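Local coordinates for protein greglin (Schistocerca gregaria, PDB 4GI3) that inhibits serine proteases, among them neutrophil and pancreatic elastases, chymotrypsin, cathepsin G and subtilisin, but neither pancreatic trypsin nor neutrophil protease 3, at residues 33-38 with 62-67; 41-46 with 71-76. All coordinates share one frame; numbering follows the deposited sequence.

Contact 1: 33-38 with 62-67; sequences CVEDSN and TFVPRE
Cys33, Glu35 and Val64 carry most of this contact between two antiparallel strands, and each meets its partners with backbone and side chain alike. The carbonyl of Cys33 receives Val64 N at 3.2 Å, with the donor 35° above the carbonyl plane, while its SG, disulfide-bonded to Cys69, lies 3.6 Å from Val64 CG2. SG stands anti to the backbone N (chi1 -175°), which sets it beside this methyl and the Pro65 carbonyl; on the same residue, CB packs on Arg66 CA. A water accepts from Cys33 N and donates to Val64 O at 2.8 Å, bridging the two segments beside the direct bond. Glu35 forms a hydrogen-bonded pair with Thr62: Glu35 N reaches Thr62 O at 2.9 Å in the carbonyl plane, and Thr62 N returns a more bent bond to Glu35 O. The Val64 side chain crosses that of Glu35 at about a right angle, its CG1 3.9 Å from Glu35 CB. An alanine at Val64 removes both methyls, which would probably open a gap beside the Cys33 sulfur and the Glu35 CB. Val34 and Phe63, a non-hydrogen-bonded pair, turn to the other face, where Val34 CG1 meets Phe63 CD2 at 3.6 Å. That face looks to helix 47-57, Val34 touching Val50 and Phe63 touching Glu47; strand 32-36 lies central in the sheet, between 61-63 and 41-44.

Contact 2: 41-46 with 71-76; sequences FYLFVN and ATTSLC
Leu43 O takes the direct hydrogen bond of this contact, from Ser74 N at 2.8 Å, nearly straight (164° at the hydrogen) and close to the line of the carbonyl. Thr73 CA adds a CA-H...O contact to the same oxygen at 3.2 Å. Two waters extend the polar link: one accepts from Leu43 N, donates to Thr72 O and hydrogen-bonds Ser74 OG at 2.7 Å, while the other accepts from Val45 N and donates to Ser74 O. Segment 71-76, without regular structure, lies 92° in end-to-end direction from 42-45. Strand 41-44 is outermost within this chain in a three-stranded antiparallel sheet beside one helix, a disulfide-rich fold consistent with a Kazal-type inhibitor domain; Cys76 is tied by a disulfide to Cys53 of helix 47-57. In the side-chain packing, Leu43 CD2 and Thr73 CG2 are 3.8 Å apart; with CG anti to the backbone N (chi1 -169°) and chi2 turning CD2 toward 71-76, the leucine methyl also nears Thr72 O. The Val45 side chain crosses that of Thr73 at about a right angle, Val45 CG1 3.8 Å from Thr73 OG1. Ser74 CB comes in plane at the Tyr42 edge, 3.8 Å from CD2, whereas Ser74 O stands over one face of Phe44, offset toward the rim, and Phe44 CE2 lies 4.0 Å from Cys76 CA.

Contacts 1 and 2 lie about 10 Å apart, centre to centre, and join through neighbouring strands of one sheet: 32-36 pairs with 61-63 in contact 1 and with 41-44, which carries the C-terminal segment 71-76 in contact 2. A probable hydrogen bond from Tyr42 N to Val34 O, 3.0 Å long, links them directly. Packing follows on both faces of the sheet, Val34 CG2 on Phe44 CE1 at 3.7 Å and Glu35 OE1 near Phe41 CE2 at 3.5 Å. Their segments alternate along the chain, so the two contacts cross in sequence, and each holds one half-cystine of a different disulfide.

Contact 1: 33-38 with 62-67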
ATOM      1  N   CYS B  33       4.503 -22.078  -0.844  1.00 24.63           N
ATOM      2  CA  CYS B  33       5.649 -22.955  -0.656  1.00 26.10           C
ATOM      3  C   CYS B  33       6.106 -23.550  -1.984  1.00 26.35           C
ATOM      4  O   CYS B  33       5.270 -24.036  -2.753  1.00 24.88           O
ATOM      5  CB  CYS B  33       5.294 -24.036   0.357  1.00 28.85           C
ATOM      6  SG  CYS B  33       6.672 -25.123   0.788  1.00 34.39           S
ATOM      7  N   VAL B  34       7.420 -23.463  -2.277  1.00 23.38           N
ATOM      8  CA  VAL B  34       8.020 -23.998  -3.504  1.00 23.60           C
ATOM      9  C   VAL B  34       9.187 -24.927  -3.173  1.00 31.65           C
ATOM     10  O   VAL B  34       9.819 -24.789  -2.115  1.00 30.99           O
ATOM     11  CB  VAL B  34       8.442 -22.944  -4.575  1.00 27.48           C
ATOM     12  CG1 VAL B  34       7.269 -22.072  -5.024  1.00 27.27           C
ATOM     13  CG2 VAL B  34       9.626 -22.091  -4.116  1.00 27.57           C
ATOM     14  N   GLU B  35       9.482 -25.849  -4.102  1.00 29.50           N
ATOM     15  CA  GLU B  35      10.619 -26.757  -4.021  1.00 28.76           C
ATOM     16  C   GLU B  35      11.531 -26.393  -5.160  1.00 31.94           C
ATOM     17  O   GLU B  35      11.094 -26.347  -6.304  1.00 31.11           O
ATOM     18  CB  GLU B  35      10.195 -28.228  -4.103  1.00 29.82           C
ATOM     19  CG  GLU B  35      11.352 -29.183  -3.822  1.00 35.96           C
ATOM     20  CD  GLU B  35      11.039 -30.669  -3.836  1.00 54.37           C
ATOM     21  OE1 GLU B  35       9.843 -31.042  -3.874  1.00 31.29           O
ATOM     22  OE2 GLU B  35      12.004 -31.464  -3.790  1.00 53.94           O
ATOM     23  N   ASP B  36      12.793 -26.095  -4.829  1.00 29.06           N
ATOM     24  CA  ASP B  36      13.847 -25.725  -5.757  1.00 30.96           C
ATOM     25  C   ASP B  36      14.411 -27.006  -6.434  1.00 36.73           C
ATOM     26  O   ASP B  36      14.076 -28.129  -6.028  1.00 35.35           O
ATOM     27  CB  ASP B  36      14.950 -24.968  -4.961  1.00 33.95           C
ATOM     28  CG  ASP B  36      16.125 -24.370  -5.736  1.00 49.82           C
ATOM     29  OD1 ASP B  36      16.061 -24.332  -6.997  1.00 52.22           O
ATOM     30  OD2 ASP B  36      17.098 -23.915  -5.084  1.00 51.55           O
ATOM     31  N   SER B  37      15.253 -26.812  -7.468  1.00 36.07           N
ATOM     32  CA  SER B  37      15.956 -27.852  -8.222  1.00 37.77           C
ATOM     33  C   SER B  37      16.909 -28.653  -7.300  1.00 43.42           C
ATOM     34  O   SER B  37      17.131 -29.841  -7.531  1.00 44.14           O
ATOM     35  CB  SER B  37      16.739 -27.217  -9.366  1.00 43.43           C
ATOM     36  OG  SER B  37      17.583 -28.154 -10.017  1.00 60.36           O
ATOM     37  N   ASN B  38      17.432 -28.007  -6.245  1.00 39.86           N
ATOM     38  CA  ASN B  38      18.342 -28.622  -5.267  1.00 39.77           C
ATOM     39  C   ASN B  38      17.566 -29.326  -4.149  1.00 43.74           C
ATOM     40  O   ASN B  38      18.163 -29.742  -3.154  1.00 43.36           O
ATOM     41  CB  ASN B  38      19.338 -27.581  -4.700  1.00 38.97           C
ATOM     42  CG  ASN B  38      19.906 -26.629  -5.727  1.00 59.88           C
ATOM     43  OD1 ASN B  38      20.491 -27.028  -6.742  1.00 50.55           O
ATOM     44  ND2 ASN B  38      19.727 -25.340  -5.488  1.00 55.00           N
ATOM     45  N   THR B  62       8.808 -25.664  -8.218  1.00 19.52           N
ATOM     46  CA  THR B  62       7.504 -26.293  -8.335  1.00 18.95           C
ATOM     47  C   THR B  62       6.753 -26.014  -7.058  1.00 23.90           C
ATOM     48  O   THR B  62       7.344 -26.116  -5.977  1.00 24.19           O
ATOM     49  CB  THR B  62       7.609 -27.813  -8.699  1.00 20.97           C
ATOM     50  OG1 THR B  62       6.293 -28.322  -8.863  1.00 15.67           O
ATOM     51  CG2 THR B  62       8.317 -28.646  -7.619  1.00 19.60           C
ATOM     52  N   PHE B  63       5.451 -25.665  -7.161  1.00 19.14           N
ATOM     53  CA  PHE B  63       4.626 -25.470  -5.968  1.00 18.65           C
ATOM     54  C   PHE B  63       4.380 -26.824  -5.315  1.00 23.42           C
ATOM     55  O   PHE B  63       4.243 -27.841  -6.002  1.00 21.26           O
ATOM     56  CB  PHE B  63       3.272 -24.817  -6.298  1.00 20.11           C
ATOM     57  CG  PHE B  63       3.379 -23.345  -6.604  1.00 21.87           C
ATOM     58  CD1 PHE B  63       3.123 -22.865  -7.878  1.00 24.12           C
ATOM     59  CD2 PHE B  63       3.708 -22.431  -5.607  1.00 25.38           C
ATOM     60  CE1 PHE B  63       3.224 -21.500  -8.167  1.00 25.55           C
ATOM     61  CE2 PHE B  63       3.830 -21.068  -5.902  1.00 28.09           C
ATOM     62  CZ  PHE B  63       3.616 -20.618  -7.190  1.00 25.57           C
ATOM     63  N   VAL B  64       4.349 -26.825  -3.988  1.00 22.18           N
ATOM     64  CA  VAL B  64       4.135 -27.993  -3.131  1.00 23.41           C
ATOM     65  C   VAL B  64       3.223 -27.567  -1.968  1.00 29.89           C
ATOM     66  O   VAL B  64       3.115 -26.352  -1.732  1.00 29.40           O
ATOM     67  CB  VAL B  64       5.499 -28.584  -2.626  1.00 27.72           C
ATOM     68  CG1 VAL B  64       6.379 -29.066  -3.778  1.00 27.62           C
ATOM     69  CG2 VAL B  64       6.264 -27.604  -1.733  1.00 27.13           C
ATOM     70  N   PRO B  65       2.558 -28.495  -1.219  1.00 28.86           N
ATOM     71  CA  PRO B  65       1.736 -28.056  -0.080  1.00 29.28           C
ATOM     72  C   PRO B  65       2.578 -27.289   0.954  1.00 32.04           C
ATOM     73  O   PRO B  65       3.786 -27.524   1.089  1.00 29.41           O
ATOM     74  CB  PRO B  65       1.186 -29.373   0.496  1.00 31.56           C
ATOM     75  CG  PRO B  65       1.277 -30.351  -0.631  1.00 36.14           C
ATOM     76  CD  PRO B  65       2.533 -29.971  -1.349  1.00 31.25           C
ATOM     77  N   ARG B  66       1.945 -26.315   1.615  1.00 32.21           N
ATOM     78  CA  ARG B  66       2.540 -25.421   2.614  1.00 33.04           C
ATOM     79  C   ARG B  66       3.359 -26.161   3.703  1.00 37.19           C
ATOM     80  O   ARG B  66       4.435 -25.694   4.076  1.00 36.39           O
ATOM     81  CB  ARG B  66       1.432 -24.582   3.253  1.00 34.22           C
ATOM     82  CG  ARG B  66       1.919 -23.320   3.943  1.00 51.77           C
ATOM     83  CD  ARG B  66       0.815 -22.793   4.828  1.00 71.07           C
ATOM     84  NE  ARG B  66       1.122 -21.488   5.412  1.00 83.15           N
ATOM     85  CZ  ARG B  66       0.811 -20.322   4.857  1.00 97.47           C
ATOM     86  NH1 ARG B  66       0.218 -20.279   3.670  1.00 85.42           N
ATOM     87  NH2 ARG B  66       1.098 -19.189   5.481  1.00 85.28           N
ATOM     88  N   GLU B  67       2.864 -27.332   4.155  1.00 34.16           N
ATOM     89  CA  GLU B  67       3.469 -28.199   5.180  1.00 34.75           C
ATOM     90  C   GLU B  67       4.939 -28.562   4.930  1.00 39.95           C
ATOM     91  O   GLU B  67       5.658 -28.849   5.889  1.00 40.78           O
ATOM     92  CB  GLU B  67       2.620 -29.463   5.403  1.00 36.52           C
ATOM     93  CG  GLU B  67       1.215 -29.191   5.943  1.00 51.39           C
ATOM     94  CD  GLU B  67       0.176 -28.551   5.030  1.00 80.98           C
ATOM     95  OE1 GLU B  67       0.342 -28.594   3.788  1.00 72.99           O
ATOM     96  OE2 GLU B  67      -0.814 -28.004   5.567  1.00 80.57           O
TER
HETATM   97  O   HOH W   1       2.390 -23.732  -2.322  1.00 26.84           O

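Contact 2: 41-46 with 71-76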
ATOM      1  N   PHE B  41      13.132 -26.338   0.293  1.00 39.03           N
ATOM      2  CA  PHE B  41      11.822 -25.686   0.379  1.00 38.43           C
ATOM      3  C   PHE B  41      11.893 -24.228   0.846  1.00 41.30           C
ATOM      4  O   PHE B  41      12.463 -23.945   1.900  1.00 40.81           O
ATOM      5  CB  PHE B  41      10.853 -26.495   1.244  1.00 40.43           C
ATOM      6  CG  PHE B  41      10.665 -27.917   0.770  1.00 42.73           C
ATOM      7  CD1 PHE B  41      11.348 -28.966   1.378  1.00 46.53           C
ATOM      8  CD2 PHE B  41       9.825 -28.205  -0.300  1.00 44.68           C
ATOM      9  CE1 PHE B  41      11.186 -30.282   0.928  1.00 47.34           C
ATOM     10  CE2 PHE B  41       9.645 -29.522  -0.732  1.00 47.71           C
ATOM     11  CZ  PHE B  41      10.336 -30.552  -0.123  1.00 46.05           C
ATOM     12  N   TYR B  42      11.300 -23.312   0.058  1.00 36.03           N
ATOM     13  CA  TYR B  42      11.282 -21.872   0.335  1.00 34.90           C
ATOM     14  C   TYR B  42       9.868 -21.327   0.355  1.00 36.12           C
ATOM     15  O   TYR B  42       9.113 -21.561  -0.591  1.00 35.31           O
ATOM     16  CB  TYR B  42      12.115 -21.114  -0.719  1.00 36.67           C
ATOM     17  CG  TYR B  42      13.576 -21.511  -0.744  1.00 39.92           C
ATOM     18  CD1 TYR B  42      14.053 -22.429  -1.676  1.00 42.18           C
ATOM     19  CD2 TYR B  42      14.480 -20.978   0.170  1.00 41.11           C
ATOM     20  CE1 TYR B  42      15.396 -22.803  -1.704  1.00 43.16           C
ATOM     21  CE2 TYR B  42      15.823 -21.361   0.167  1.00 42.40           C
ATOM     22  CZ  TYR B  42      16.277 -22.275  -0.772  1.00 52.28           C
ATOM     23  OH  TYR B  42      17.605 -22.645  -0.791  1.00 54.10           O
ATOM     24  N   LEU B  43       9.493 -20.622   1.443  1.00 31.02           N
ATOM     25  CA  LEU B  43       8.183 -19.970   1.561  1.00 28.86           C
ATOM     26  C   LEU B  43       8.353 -18.521   1.077  1.00 29.88           C
ATOM     27  O   LEU B  43       9.121 -17.758   1.662  1.00 29.39           O
ATOM     28  CB  LEU B  43       7.648 -20.026   3.006  1.00 28.50           C
ATOM     29  CG  LEU B  43       6.181 -19.616   3.222  1.00 32.60           C
ATOM     30  CD1 LEU B  43       5.216 -20.693   2.747  1.00 31.95           C
ATOM     31  CD2 LEU B  43       5.901 -19.327   4.686  1.00 34.09           C
ATOM     32  N   PHE B  44       7.728 -18.177  -0.049  1.00 22.10           N
ATOM     33  CA  PHE B  44       7.814 -16.830  -0.607  1.00 20.94           C
ATOM     34  C   PHE B  44       6.594 -16.032  -0.146  1.00 23.22           C
ATOM     35  O   PHE B  44       5.555 -16.620   0.124  1.00 22.14           O
ATOM     36  CB  PHE B  44       7.888 -16.882  -2.141  1.00 22.55           C
ATOM     37  CG  PHE B  44       9.248 -17.163  -2.730  1.00 24.10           C
ATOM     38  CD1 PHE B  44       9.735 -18.466  -2.812  1.00 27.03           C
ATOM     39  CD2 PHE B  44      10.039 -16.131  -3.221  1.00 26.49           C
ATOM     40  CE1 PHE B  44      10.991 -18.726  -3.369  1.00 27.04           C
ATOM     41  CE2 PHE B  44      11.286 -16.395  -3.793  1.00 29.06           C
ATOM     42  CZ  PHE B  44      11.750 -17.695  -3.872  1.00 26.85           C
ATOM     43  N   VAL B  45       6.719 -14.694  -0.023  1.00 19.49           N
ATOM     44  CA  VAL B  45       5.605 -13.859   0.444  1.00 19.15           C
ATOM     45  C   VAL B  45       4.330 -13.938  -0.429  1.00 19.62           C
ATOM     46  O   VAL B  45       3.236 -13.775   0.093  1.00 19.04           O
ATOM     47  CB  VAL B  45       6.032 -12.409   0.761  1.00 22.94           C
ATOM     48  CG1 VAL B  45       6.985 -12.386   1.959  1.00 22.70           C
ATOM     49  CG2 VAL B  45       6.688 -11.765  -0.444  1.00 22.55           C
ATOM     50  N   ASN B  46       4.494 -14.223  -1.727  1.00 17.82           N
ATOM     51  CA  ASN B  46       3.416 -14.403  -2.704  1.00 17.48           C
ATOM     52  C   ASN B  46       3.945 -14.999  -4.004  1.00 20.75           C
ATOM     53  O   ASN B  46       5.166 -15.030  -4.218  1.00 18.12           O
ATOM     54  CB  ASN B  46       2.653 -13.079  -2.972  1.00 18.47           C
ATOM     55  CG  ASN B  46       3.496 -11.950  -3.473  1.00 23.85           C
ATOM     56  OD1 ASN B  46       4.279 -12.084  -4.420  1.00 15.07           O
ATOM     57  ND2 ASN B  46       3.319 -10.782  -2.866  1.00 24.54           N
ATOM     58  N   ALA B  71       7.552 -22.124   8.770  1.00 38.85           N
ATOM     59  CA  ALA B  71       6.500 -21.115   8.970  1.00 38.97           C
ATOM     60  C   ALA B  71       6.899 -19.668   8.619  1.00 42.67           C
ATOM     61  O   ALA B  71       6.029 -18.798   8.575  1.00 43.10           O
ATOM     62  CB  ALA B  71       5.956 -21.193  10.389  1.00 40.16           C
ATOM     63  N   THR B  72       8.195 -19.427   8.339  1.00 38.67           N
ATOM     64  CA  THR B  72       8.761 -18.122   7.987  1.00 38.10           C
ATOM     65  C   THR B  72       9.141 -18.054   6.505  1.00 40.15           C
ATOM     66  O   THR B  72       9.440 -19.079   5.882  1.00 39.76           O
ATOM     67  CB  THR B  72       9.979 -17.776   8.877  1.00 46.51           C
ATOM     68  OG1 THR B  72      10.969 -18.802   8.763  1.00 39.73           O
ATOM     69  CG2 THR B  72       9.604 -17.542  10.335  1.00 47.88           C
ATOM     70  N   THR B  73       9.185 -16.831   5.971  1.00 33.68           N
ATOM     71  CA  THR B  73       9.478 -16.568   4.574  1.00 32.99           C
ATOM     72  C   THR B  73      10.960 -16.403   4.265  1.00 37.56           C
ATOM     73  O   THR B  73      11.741 -15.976   5.120  1.00 37.53           O
ATOM     74  CB  THR B  73       8.582 -15.433   4.014  1.00 37.19           C
ATOM     75  OG1 THR B  73       8.960 -14.188   4.601  1.00 38.13           O
ATOM     76  CG2 THR B  73       7.088 -15.696   4.220  1.00 32.25           C
ATOM     77  N   SER B  74      11.341 -16.723   3.031  1.00 33.41           N
ATOM     78  CA  SER B  74      12.713 -16.597   2.565  1.00 34.13           C
ATOM     79  C   SER B  74      12.754 -15.734   1.321  1.00 40.77           C
ATOM     80  O   SER B  74      11.755 -15.624   0.604  1.00 40.82           O
ATOM     81  CB  SER B  74      13.310 -17.975   2.275  1.00 37.60           C
ATOM     82  OG  SER B  74      13.117 -18.865   3.365  1.00 43.09           O
ATOM     83  N   LEU B  75      13.901 -15.112   1.064  1.00 39.65           N
ATOM     84  CA  LEU B  75      14.089 -14.286  -0.120  1.00 41.02           C
ATOM     85  C   LEU B  75      14.662 -15.158  -1.228  1.00 45.70           C
ATOM     86  O   LEU B  75      15.059 -16.297  -0.960  1.00 44.95           O
ATOM     87  CB  LEU B  75      14.995 -13.069   0.178  1.00 41.59           C
ATOM     88  CG  LEU B  75      14.472 -12.057   1.208  1.00 46.52           C
ATOM     89  CD1 LEU B  75      15.594 -11.172   1.714  1.00 46.51           C
ATOM     90  CD2 LEU B  75      13.320 -11.210   0.644  1.00 48.98           C
ATOM     91  N   CYS B  76      14.667 -14.647  -2.471  1.00 43.30           N
ATOM     92  CA  CYS B  76      15.173 -15.355  -3.645  1.00 43.88           C
ATOM     93  C   CYS B  76      16.618 -15.880  -3.420  1.00 50.09           C
ATOM     94  O   CYS B  76      17.540 -15.072  -3.239  1.00 48.87           O
ATOM     95  CB  CYS B  76      15.073 -14.475  -4.887  1.00 44.06           C
ATOM     96  SG  CYS B  76      15.730 -15.236  -6.394  1.00 48.16           S
TER
HETATM   97  O   HOH W   2      10.972 -20.375   4.043  1.00 34.25           O
HETATM   98  O   HOH W   3       9.800 -13.913  -0.293  1.00 25.99           O